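Local coordinates for Mgp-operon protein 3 (Mycoplasma pneumoniae, PDB 6RJ1) that probably helps the bacterium adhere to host cells as the surface adhesin P40/P90, a role likely to involve sugar recognition, at residues L7-H11 against N12-P16; G155-Y158 against K159-D163; Q187-H191 against F192-Q196; G697-E701 against S702-S706. All blocks are in the same frame, centred on the assembly; numbering follows the deposited sequence. Where two conformers were deposited one is given.

The four contacts are all local, each formed within ten or fewer consecutive residues, and together they sample how a large adhesin begins, ends and reverses its secondary structure. Interaction 1 is a hairpin turn; interactions 2 and 4 are helix starts, capped by Ser156 and by Asn700; interaction 3 is a helix end. They follow one another along the chain and none touches another. Interactions 2 and 4 come nearest, with centres 27 Å and closest atoms about 14 Å apart. Interactions 1 and 3 lie on opposite sides of the chain's centre, their own centres 63 Å apart. Both helix starts lean on strands of the eight-stranded sheet, through Trp492 for 155-163 and Val466 for 697-706.

Interaction 1: L7-H11 against N12-P16; sequences LLQDH and NTLTP
Leu8 and Thr15 bind each other twice through their backbones, Leu8 N to Thr15 O at 3.0 Å and Thr15 N to Leu8 O at 2.8 Å. Nearer the turn, Asp10 and Thr13 form a second such pair: Asp10 N reaches Thr13 O at 2.9 Å almost head-on to the carbonyl, whereas Thr13 N comes to Asp10 O from above the carbonyl plane, 48° out of it. Gln9 with Leu14, between them, and Leu7 with Pro16, beyond Leu8 and Thr15, are non-hydrogen-bonded pairs.

Apolar contacts gather on the face that carries Leu7, Gln9, Leu14 and Pro16. Leu7 and Leu14 meet at about a right angle, and Leu7 CD1 turns to Pro16 CB at 4.0 Å. Leu14 CD2 lies against Gln9 CB at 3.7 Å. Trp45 of strand 40-48 touches both Leu7 and Leu14.

The polar side chains tie down the turn. With CG anti to the backbone N (chi1 -164°) and the chain extended beyond it, Gln9 carries NE2 to His11 O, 2.9 Å away, while its OE1 accepts from Trp45 NE1. Asn12 is held at both ends of its amide by the backbone of Leu42 and Tyr40.

Two strands joined by a type II' turn, with His11 and Asn12 at its corners, make the classic two-residue beta hairpin, here extended by strand 28-29 into a three-stranded antiparallel sheet.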
loop_
_atom_site.group_PDB
_atom_site.type_symbol
_atom_site.label_atom_id
_atom_site.label_comp_id
_atom_site.label_asym_id
_atom_site.label_seq_id
_atom_site.Cartn_x
_atom_site.Cartn_y
_atom_site.Cartn_z
ATOM N N LEU A 7 18.124 17.458 14.265
ATOM C CA LEU A 7 17.562 18.085 13.073
ATOM C C LEU A 7 16.046 17.991 13.064
ATOM O O LEU A 7 15.504 16.889 13.201
ATOM C CB LEU A 7 18.164 17.425 11.820
ATOM C CG LEU A 7 18.757 18.318 10.730
ATOM C CD1 LEU A 7 19.645 19.394 11.301
ATOM C CD2 LEU A 7 19.568 17.492 9.762
ATOM N N LEU A 8 15.361 19.141 12.922
ATOM C CA LEU A 8 13.901 19.193 12.864
ATOM C C LEU A 8 13.428 19.841 11.573
ATOM O O LEU A 8 13.995 20.844 11.145
ATOM C CB LEU A 8 13.270 19.891 14.088
ATOM C CG LEU A 8 13.297 19.180 15.468
ATOM C CD1 LEU A 8 12.567 20.003 16.505
ATOM C CD2 LEU A 8 12.649 17.798 15.434
ATOM N N GLN A 9 12.395 19.255 10.945
ATOM C CA GLN A 9 11.831 19.774 9.709
ATOM C C GLN A 9 10.708 20.774 9.954
ATOM O O GLN A 9 9.931 20.624 10.897
ATOM C CB GLN A 9 11.304 18.624 8.842
ATOM C CG GLN A 9 11.044 19.000 7.380
ATOM C CD GLN A 9 10.336 17.911 6.620
ATOM O OE1 GLN A 9 10.518 16.717 6.870
ATOM N NE2 GLN A 9 9.515 18.302 5.659
ATOM N N ASP A 10 10.647 21.797 9.094
ATOM C CA ASP A 10 9.602 22.809 8.975
ATOM C C ASP A 10 9.517 23.093 7.472
ATOM O O ASP A 10 10.294 23.901 6.933
ATOM C CB ASP A 10 9.870 24.074 9.808
ATOM C CG ASP A 10 8.717 25.076 9.794
ATOM O OD1 ASP A 10 7.571 24.673 9.458
ATOM O OD2 ASP A 10 8.955 26.260 10.130
ATOM N N HIS A 11 8.587 22.382 6.804
ATOM C CA HIS A 11 8.321 22.370 5.367
ATOM C C HIS A 11 9.586 22.017 4.547
ATOM O O HIS A 11 9.839 20.827 4.342
ATOM C CB HIS A 11 7.613 23.647 4.856
ATOM C CG HIS A 11 7.328 23.601 3.381
ATOM N ND1 HIS A 11 7.761 24.603 2.531
ATOM C CD2 HIS A 11 6.736 22.629 2.642
ATOM C CE1 HIS A 11 7.405 24.220 1.314
ATOM N NE2 HIS A 11 6.774 23.046 1.332
ATOM N N ASN A 12 10.368 23.025 4.089
ATOM C CA ASN A 12 11.582 22.794 3.282
ATOM C C ASN A 12 12.876 23.076 4.042
ATOM O O ASN A 12 13.965 22.918 3.488
ATOM C CB ASN A 12 11.543 23.578 1.961
ATOM C CG ASN A 12 10.555 23.082 0.932
ATOM O OD1 ASN A 12 10.034 21.959 0.976
ATOM N ND2 ASN A 12 10.284 23.926 -0.034
ATOM N N THR A 13 12.748 23.462 5.315
ATOM C CA THR A 13 13.868 23.801 6.178
ATOM C C THR A 13 14.130 22.725 7.226
ATOM O O THR A 13 13.198 22.277 7.892
ATOM C CB THR A 13 13.670 25.209 6.779
ATOM O OG1 THR A 13 13.484 26.128 5.701
ATOM C CG2 THR A 13 14.852 25.662 7.623
ATOM N N LEU A 14 15.407 22.312 7.344
ATOM C CA LEU A 14 15.903 21.367 8.337
ATOM C C LEU A 14 16.760 22.191 9.293
ATOM O O LEU A 14 17.842 22.649 8.908
ATOM C CB LEU A 14 16.699 20.220 7.681
ATOM C CG LEU A 14 15.906 19.294 6.740
ATOM C CD1 LEU A 14 16.808 18.295 6.075
ATOM C CD2 LEU A 14 14.784 18.573 7.463
ATOM N N THR A 15 16.236 22.460 10.508
ATOM C CA THR A 15 16.913 23.316 11.487
ATOM C C THR A 15 17.622 22.499 12.601
ATOM O O THR A 15 17.029 21.577 13.165
ATOM C CB THR A 15 15.930 24.391 12.030
ATOM O OG1 THR A 15 15.471 25.234 10.981
ATOM C CG2 THR A 15 16.518 25.271 13.112
ATOM N N PRO A 16 18.892 22.844 12.938
ATOM C CA PRO A 16 19.577 22.129 14.029
ATOM C C PRO A 16 19.217 22.700 15.400
ATOM O O PRO A 16 19.382 23.890 15.635
ATOM C CB PRO A 16 21.066 22.303 13.701
ATOM C CG PRO A 16 21.136 23.522 12.831
ATOM C CD PRO A 16 19.752 23.905 12.374
#

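Interaction 2: G155-Y158 against K159-D163; sequences GSLY and KTLQD
Over one face of the Tyr158 ring lies the side chain of Gln162, whose CG makes a CH-pi contact 4.1 Å from the ring centroid. The amide that follows is inclined to the ring by 31°, and its NE2 comes to Tyr158 CE2 at 3.4 Å. Phe66 also meets the ring, with the two planes at about 45°, and the hydroxyl binds Gln67 O. This is the first turn of helix 157-163, with Ser156 as its N-cap. Tyr158 and Gln162 are four residues apart, so one turn of helix sets them above one another; Gln162 N also bonds to Tyr158 O.

On another side of the turn the same spacing brings Leu157 CG to Leu161 CD1 at 3.9 Å, and both leucines press on Trp492. Leu161 N donates to Leu157 O at 3.0 Å.

The cap itself is a side-chain bond. Ser156 holds OG anti to its own N (chi1 172°), which aims the oxygen at the amide of Lys159. Lys159 CG packs beside that oxygen, and the chain bends at its last torsion, with NZ forming a salt bridge to Glu142. The capping bond, Lys159 N to Ser156 OG, spans 3.1 Å at an N-H...O angle of 159°.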
loop_
_atom_site.group_PDB
_atom_site.type_symbol
_atom_site.label_atom_id
_atom_site.label_comp_id
_atom_site.label_asym_id
_atom_site.label_seq_id
_atom_site.Cartn_x
_atom_site.Cartn_y
_atom_site.Cartn_z
ATOM N N GLY A 155 6.260 -11.494 -24.067
ATOM C CA GLY A 155 5.347 -10.638 -23.320
ATOM C C GLY A 155 5.614 -9.156 -23.502
ATOM O O GLY A 155 6.759 -8.746 -23.724
ATOM N N SER A 156 4.555 -8.339 -23.402
ATOM C CA SER A 156 4.647 -6.893 -23.582
ATOM C C SER A 156 4.003 -6.081 -22.465
ATOM O O SER A 156 2.773 -6.046 -22.346
ATOM C CB SER A 156 4.068 -6.491 -24.935
ATOM O OG SER A 156 3.972 -5.083 -25.076
ATOM N N LEU A 157 4.840 -5.374 -21.691
ATOM C CA LEU A 157 4.395 -4.470 -20.638
ATOM C C LEU A 157 3.658 -3.286 -21.276
ATOM O O LEU A 157 2.651 -2.832 -20.736
ATOM C CB LEU A 157 5.593 -4.004 -19.800
ATOM C CG LEU A 157 5.369 -2.946 -18.700
ATOM C CD1 LEU A 157 4.295 -3.367 -17.687
ATOM C CD2 LEU A 157 6.651 -2.674 -17.978
ATOM N N TYR A 158 4.126 -2.836 -22.454
ATOM C CA TYR A 158 3.504 -1.757 -23.218
ATOM C C TYR A 158 2.017 -2.051 -23.497
ATOM O O TYR A 158 1.170 -1.176 -23.295
ATOM C CB TYR A 158 4.270 -1.486 -24.525
ATOM C CG TYR A 158 3.656 -0.357 -25.321
ATOM C CD1 TYR A 158 3.861 0.969 -24.957
ATOM C CD2 TYR A 158 2.809 -0.615 -26.394
ATOM C CE1 TYR A 158 3.256 2.012 -25.655
ATOM C CE2 TYR A 158 2.206 0.420 -27.103
ATOM C CZ TYR A 158 2.417 1.731 -26.715
ATOM O OH TYR A 158 1.812 2.760 -27.378
ATOM N N LYS A 159 1.712 -3.286 -23.934
ATOM C CA LYS A 159 0.351 -3.722 -24.233
ATOM C C LYS A 159 -0.546 -3.652 -23.001
ATOM O O LYS A 159 -1.689 -3.208 -23.118
ATOM C CB LYS A 159 0.341 -5.122 -24.867
ATOM C CG LYS A 159 0.791 -5.123 -26.317
ATOM C CD LYS A 159 0.473 -6.431 -27.014
ATOM C CE LYS A 159 0.987 -6.460 -28.436
ATOM N NZ LYS A 159 2.432 -6.812 -28.494
ATOM N N THR A 160 -0.006 -4.028 -21.817
ATOM C CA THR A 160 -0.714 -3.982 -20.529
ATOM C C THR A 160 -1.052 -2.542 -20.165
ATOM O O THR A 160 -2.179 -2.271 -19.752
ATOM C CB THR A 160 0.138 -4.608 -19.398
ATOM O OG1 THR A 160 0.606 -5.895 -19.787
ATOM C CG2 THR A 160 -0.619 -4.701 -18.059
ATOM N N LEU A 161 -0.068 -1.628 -20.306
ATOM C CA LEU A 161 -0.207 -0.220 -19.961
ATOM C C LEU A 161 -1.213 0.520 -20.827
ATOM O O LEU A 161 -1.870 1.447 -20.347
ATOM C CB LEU A 161 1.155 0.475 -19.954
ATOM C CG LEU A 161 2.173 -0.054 -18.928
ATOM C CD1 LEU A 161 3.550 0.496 -19.196
ATOM C CD2 LEU A 161 1.731 0.218 -17.483
ATOM N N GLN A 162 -1.387 0.072 -22.074
ATOM C CA GLN A 162 -2.346 0.651 -23.012
ATOM C C GLN A 162 -3.778 0.461 -22.528
ATOM O O GLN A 162 -4.610 1.351 -22.718
ATOM C CB GLN A 162 -2.200 0.029 -24.401
ATOM C CG GLN A 162 -1.000 0.516 -25.170
ATOM C CD GLN A 162 -1.162 0.225 -26.634
ATOM O OE1 GLN A 162 -1.536 1.100 -27.424
ATOM N NE2 GLN A 162 -0.878 -1.008 -27.025
ATOM N N ASP A 163 -4.055 -0.687 -21.889
ATOM C CA ASP A 163 -5.381 -1.037 -21.391
ATOM C C ASP A 163 -5.518 -0.952 -19.883
ATOM O O ASP A 163 -6.622 -1.136 -19.369
ATOM C CB ASP A 163 -5.774 -2.438 -21.880
ATOM C CG ASP A 163 -6.307 -2.494 -23.299
ATOM O OD1 ASP A 163 -6.835 -1.454 -23.782
ATOM O OD2 ASP A 163 -6.223 -3.587 -23.923
#

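Interaction 3: Q187-H191 against F192-Q196; sequences QDTVH and FGSGQ
Phe192 folds back over the last turn of helix 187-192 and meets Asp188 four residues earlier, at the C-terminal end of the helix, just before Gly193, the first residue with positive phi, and a type II beta turn. Its CB lies 3.2 Å from Asp188 O, the same oxygen that accepts a hydrogen bond from Phe192 N at 3.0 Å. With chi1 at -64°, CG stands opposite the carbonyl carbon and beside the backbone N; from there it is 3.6 Å from His191 C. Of the two ring branches, CD2 turns inward and reaches Asp188 O at 3.3 Å. That oxygen lies in the plane of the ring, at its edge, so it faces the C-H of CD2 and not the pi cloud. CD1 passes His191 O at 4.2 Å. Outside the turn, the side chain touches Ser199 and Gln203, the latter on helix 200-203.

Gly193 is the first residue to abandon helical geometry. Its phi of 79° is one that glycine adopts easily, and its N still donates to Thr189 O at 2.8 Å, although from above the carbonyl plane. From there the type II turn runs to Gln196, with a second glycine, Gly195, at its third position. Thr189 CG2 sits 3.8 Å from Ser194 OG, while Thr189 OG1 bonds to Glu197 just beyond the turn. Asp188 directs its carboxylate to a salt bridge with Lys216.

Within the helix, His191 returns to Gln187 O through a weak bond from ND1, and Val190 CG1 lies 4.0 Å above the centre of the imidazole.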
loop_
_atom_site.group_PDB
_atom_site.type_symbol
_atom_site.label_atom_id
_atom_site.label_comp_id
_atom_site.label_asym_id
_atom_site.label_seq_id
_atom_site.Cartn_x
_atom_site.Cartn_y
_atom_site.Cartn_z
ATOM N N GLN A 187 -20.194 -18.196 -11.415
ATOM C CA GLN A 187 -19.389 -19.015 -12.324
ATOM C C GLN A 187 -20.202 -20.064 -13.120
ATOM O O GLN A 187 -19.776 -20.380 -14.226
ATOM C CB GLN A 187 -18.155 -19.633 -11.639
ATOM C CG GLN A 187 -18.395 -20.680 -10.571
ATOM C CD GLN A 187 -17.100 -21.336 -10.137
ATOM O OE1 GLN A 187 -16.032 -21.207 -10.766
ATOM N NE2 GLN A 187 -17.164 -22.065 -9.038
ATOM N N ASP A 188 -21.391 -20.522 -12.639
ATOM C CA ASP A 188 -22.217 -21.485 -13.411
ATOM C C ASP A 188 -22.795 -20.865 -14.683
ATOM O O ASP A 188 -22.911 -21.555 -15.689
ATOM C CB ASP A 188 -23.319 -22.156 -12.559
ATOM C CG ASP A 188 -24.379 -21.249 -11.935
ATOM O OD1 ASP A 188 -24.156 -20.016 -11.875
ATOM O OD2 ASP A 188 -25.417 -21.779 -11.483
ATOM N N THR A 189 -23.116 -19.555 -14.640
ATOM C CA THR A 189 -23.629 -18.776 -15.776
ATOM C C THR A 189 -22.497 -18.574 -16.794
ATOM O O THR A 189 -22.731 -18.678 -17.993
ATOM C CB THR A 189 -24.227 -17.438 -15.281
ATOM O OG1 THR A 189 -25.261 -17.703 -14.332
ATOM C CG2 THR A 189 -24.786 -16.578 -16.410
ATOM N N VAL A 190 -21.274 -18.301 -16.309
ATOM C CA VAL A 190 -20.094 -18.094 -17.152
ATOM C C VAL A 190 -19.808 -19.307 -18.058
ATOM O O VAL A 190 -19.611 -19.134 -19.263
ATOM C CB VAL A 190 -18.851 -17.677 -16.311
ATOM C CG1 VAL A 190 -17.555 -17.766 -17.116
ATOM C CG2 VAL A 190 -19.025 -16.280 -15.727
ATOM N N HIS A 191 -19.826 -20.518 -17.485
ATOM C CA HIS A 191 -19.471 -21.733 -18.208
ATOM C C HIS A 191 -20.615 -22.479 -18.853
ATOM O O HIS A 191 -20.371 -23.235 -19.793
ATOM C CB HIS A 191 -18.679 -22.673 -17.295
ATOM C CG HIS A 191 -17.386 -22.076 -16.830
ATOM N ND1 HIS A 191 -17.225 -21.635 -15.532
ATOM C CD2 HIS A 191 -16.250 -21.829 -17.525
ATOM C CE1 HIS A 191 -15.994 -21.164 -15.468
ATOM N NE2 HIS A 191 -15.368 -21.262 -16.644
ATOM N N PHE A 192 -21.847 -22.284 -18.375
ATOM C CA PHE A 192 -23.001 -22.992 -18.924
ATOM C C PHE A 192 -24.005 -22.099 -19.655
ATOM O O PHE A 192 -24.841 -22.616 -20.398
ATOM C CB PHE A 192 -23.691 -23.824 -17.830
ATOM C CG PHE A 192 -22.810 -24.925 -17.288
ATOM C CD1 PHE A 192 -22.723 -26.152 -17.939
ATOM C CD2 PHE A 192 -22.048 -24.728 -16.140
ATOM C CE1 PHE A 192 -21.888 -27.162 -17.452
ATOM C CE2 PHE A 192 -21.214 -25.739 -15.653
ATOM C CZ PHE A 192 -21.145 -26.951 -16.305
ATOM N N GLY A 193 -23.918 -20.786 -19.450
ATOM C CA GLY A 193 -24.814 -19.818 -20.071
ATOM C C GLY A 193 -26.161 -19.747 -19.385
ATOM O O GLY A 193 -26.625 -20.747 -18.824
ATOM N N SER A 194 -26.805 -18.554 -19.434
ATOM C CA SER A 194 -28.121 -18.292 -18.832
ATOM C C SER A 194 -29.157 -19.331 -19.262
ATOM O O SER A 194 -29.319 -19.574 -20.456
ATOM C CB SER A 194 -28.608 -16.886 -19.175
ATOM O OG SER A 194 -27.724 -15.884 -18.700
ATOM N N GLY A 195 -29.782 -19.972 -18.274
ATOM C CA GLY A 195 -30.796 -21.000 -18.472
ATOM C C GLY A 195 -30.308 -22.437 -18.434
ATOM O O GLY A 195 -31.113 -23.352 -18.213
ATOM N N GLN A 196 -29.002 -22.658 -18.670
ATOM C CA GLN A 196 -28.404 -23.997 -18.687
ATOM C C GLN A 196 -27.525 -24.283 -17.460
ATOM O O GLN A 196 -26.806 -25.287 -17.432
ATOM C CB GLN A 196 -27.629 -24.218 -20.003
ATOM C CG GLN A 196 -28.488 -24.713 -21.176
ATOM C CD GLN A 196 -29.502 -23.707 -21.684
ATOM O OE1 GLN A 196 -29.192 -22.533 -21.943
ATOM N NE2 GLN A 196 -30.741 -24.154 -21.844
#

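Interaction 4: G697-E701 against S702-S706; sequences GIVNE and SELKS
A capping box formed by Asn700 and Glu703 opens helix 701-712. Asn700 OD1 accepts from Glu703 N at 3.0 Å, and Glu703 OE1 answers by accepting from Asn700 N, also at 3.0 Å, in a nearly straight bond (169°) on its anti lone pair. Ser702 OG adds a second donor to Asn700 OD1 at 2.9 Å; it and Glu703 N approach from opposite faces of the amide, so two bonds grip OD1. Asn700 CG is placed between its backbone N and carbonyl carbon (chi1 59°), turning the amide back over the helix start. The N-H groups of the helix's first turn could help favour a charged Glu703 carboxylate.

Two waters bridge from Ile698 O to that carboxylate, one donating to each oxygen, which links the strand's end to the box. Beside it, the apolar contact of Val699 CG2 with Leu704 CG, at 3.6 Å, brings the two side chains together at about a right angle.

The contact joins strand 693-699 to the helix that follows, their local axes 82° apart. Strands 549-563 and 723-732 flank the strand, Val699 touching Leu550 and Trp725, while Leu704 rests on Gln464 and Val466 of strand 464-468.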
loop_
_atom_site.group_PDB
_atom_site.type_symbol
_atom_site.label_atom_id
_atom_site.label_comp_id
_atom_site.label_asym_id
_atom_site.label_seq_id
_atom_site.Cartn_x
_atom_site.Cartn_y
_atom_site.Cartn_z
ATOM N N GLY A 697 10.064 -7.891 3.737
ATOM C CA GLY A 697 11.312 -8.587 3.471
ATOM C C GLY A 697 12.574 -7.791 3.699
ATOM O O GLY A 697 12.537 -6.583 3.959
ATOM N N ILE A 698 13.701 -8.511 3.618
ATOM C CA ILE A 698 15.065 -8.011 3.725
ATOM C C ILE A 698 15.728 -8.210 2.351
ATOM O O ILE A 698 15.550 -9.264 1.732
ATOM C CB ILE A 698 15.847 -8.661 4.913
ATOM C CG1 ILE A 698 17.200 -7.952 5.146
ATOM C CG2 ILE A 698 15.996 -10.213 4.782
ATOM C CD1 ILE A 698 17.885 -8.292 6.457
ATOM N N VAL A 699 16.431 -7.182 1.854
ATOM C CA VAL A 699 17.062 -7.225 0.539
ATOM C C VAL A 699 18.522 -6.730 0.629
ATOM O O VAL A 699 18.795 -5.692 1.239
ATOM C CB VAL A 699 16.193 -6.532 -0.567
ATOM C CG1 VAL A 699 15.167 -5.555 0.009
ATOM C CG2 VAL A 699 17.023 -5.884 -1.665
ATOM N N ASN A 700 19.457 -7.529 0.064
ATOM C CA ASN A 700 20.892 -7.255 0.037
ATOM C C ASN A 700 21.323 -6.438 -1.185
ATOM O O ASN A 700 20.545 -6.297 -2.134
ATOM C CB ASN A 700 21.697 -8.557 0.130
ATOM C CG ASN A 700 21.420 -9.554 -0.962
ATOM O OD1 ASN A 700 21.711 -9.334 -2.140
ATOM N ND2 ASN A 700 20.857 -10.682 -0.586
ATOM N N GLU A 701 22.588 -5.941 -1.165
ATOM C CA GLU A 701 23.201 -5.127 -2.222
ATOM C C GLU A 701 23.132 -5.745 -3.620
ATOM O O GLU A 701 22.880 -5.011 -4.576
ATOM C CB GLU A 701 24.650 -4.746 -1.880
ATOM C CG GLU A 701 24.761 -3.592 -0.895
ATOM C CD GLU A 701 25.832 -2.561 -1.206
ATOM O OE1 GLU A 701 27.028 -2.933 -1.246
ATOM O OE2 GLU A 701 25.475 -1.375 -1.396
ATOM N N SER A 702 23.360 -7.074 -3.751
ATOM C CA SER A 702 23.304 -7.744 -5.053
ATOM C C SER A 702 21.865 -7.793 -5.598
ATOM O O SER A 702 21.669 -7.652 -6.805
ATOM C CB SER A 702 23.946 -9.128 -4.997
ATOM O OG SER A 702 23.066 -10.141 -4.536
ATOM N N GLU A 703 20.866 -7.945 -4.702
ATOM C CA GLU A 703 19.450 -7.944 -5.070
ATOM C C GLU A 703 19.044 -6.532 -5.513
ATOM O O GLU A 703 18.285 -6.380 -6.471
ATOM C CB GLU A 703 18.566 -8.429 -3.908
ATOM C CG GLU A 703 18.668 -9.921 -3.632
ATOM C CD GLU A 703 17.914 -10.409 -2.407
ATOM O OE1 GLU A 703 18.172 -9.883 -1.300
ATOM O OE2 GLU A 703 17.078 -11.331 -2.551
ATOM N N LEU A 704 19.592 -5.507 -4.841
ATOM C CA LEU A 704 19.363 -4.103 -5.174
ATOM C C LEU A 704 20.051 -3.742 -6.485
ATOM O O LEU A 704 19.479 -3.003 -7.280
ATOM C CB LEU A 704 19.855 -3.180 -4.047
ATOM C CG LEU A 704 18.971 -3.090 -2.802
ATOM C CD1 LEU A 704 19.700 -2.406 -1.671
ATOM C CD2 LEU A 704 17.650 -2.385 -3.088
ATOM N N LYS A 705 21.261 -4.297 -6.727
ATOM C CA LYS A 705 22.047 -4.070 -7.944
ATOM C C LYS A 705 21.333 -4.637 -9.164
ATOM O O LYS A 705 21.419 -4.037 -10.234
ATOM C CB LYS A 705 23.441 -4.674 -7.813
ATOM C CG LYS A 705 24.466 -4.072 -8.765
ATOM C CD LYS A 705 25.811 -4.706 -8.552
ATOM C CE LYS A 705 26.800 -4.255 -9.602
ATOM N NZ LYS A 705 28.209 -4.605 -9.249
ATOM N N SER A 706 20.607 -5.771 -8.998
ATOM C CA SER A 706 19.833 -6.398 -10.061
ATOM C C SER A 706 18.672 -5.508 -10.471
ATOM O O SER A 706 18.373 -5.425 -11.658
ATOM C CB SER A 706 19.329 -7.766 -9.624
ATOM O OG SER A 706 20.430 -8.641 -9.454
HETATM O O HOH W 1 15.119 -10.533 -0.774
HETATM O O HOH W 2 17.967 -10.668 1.271
#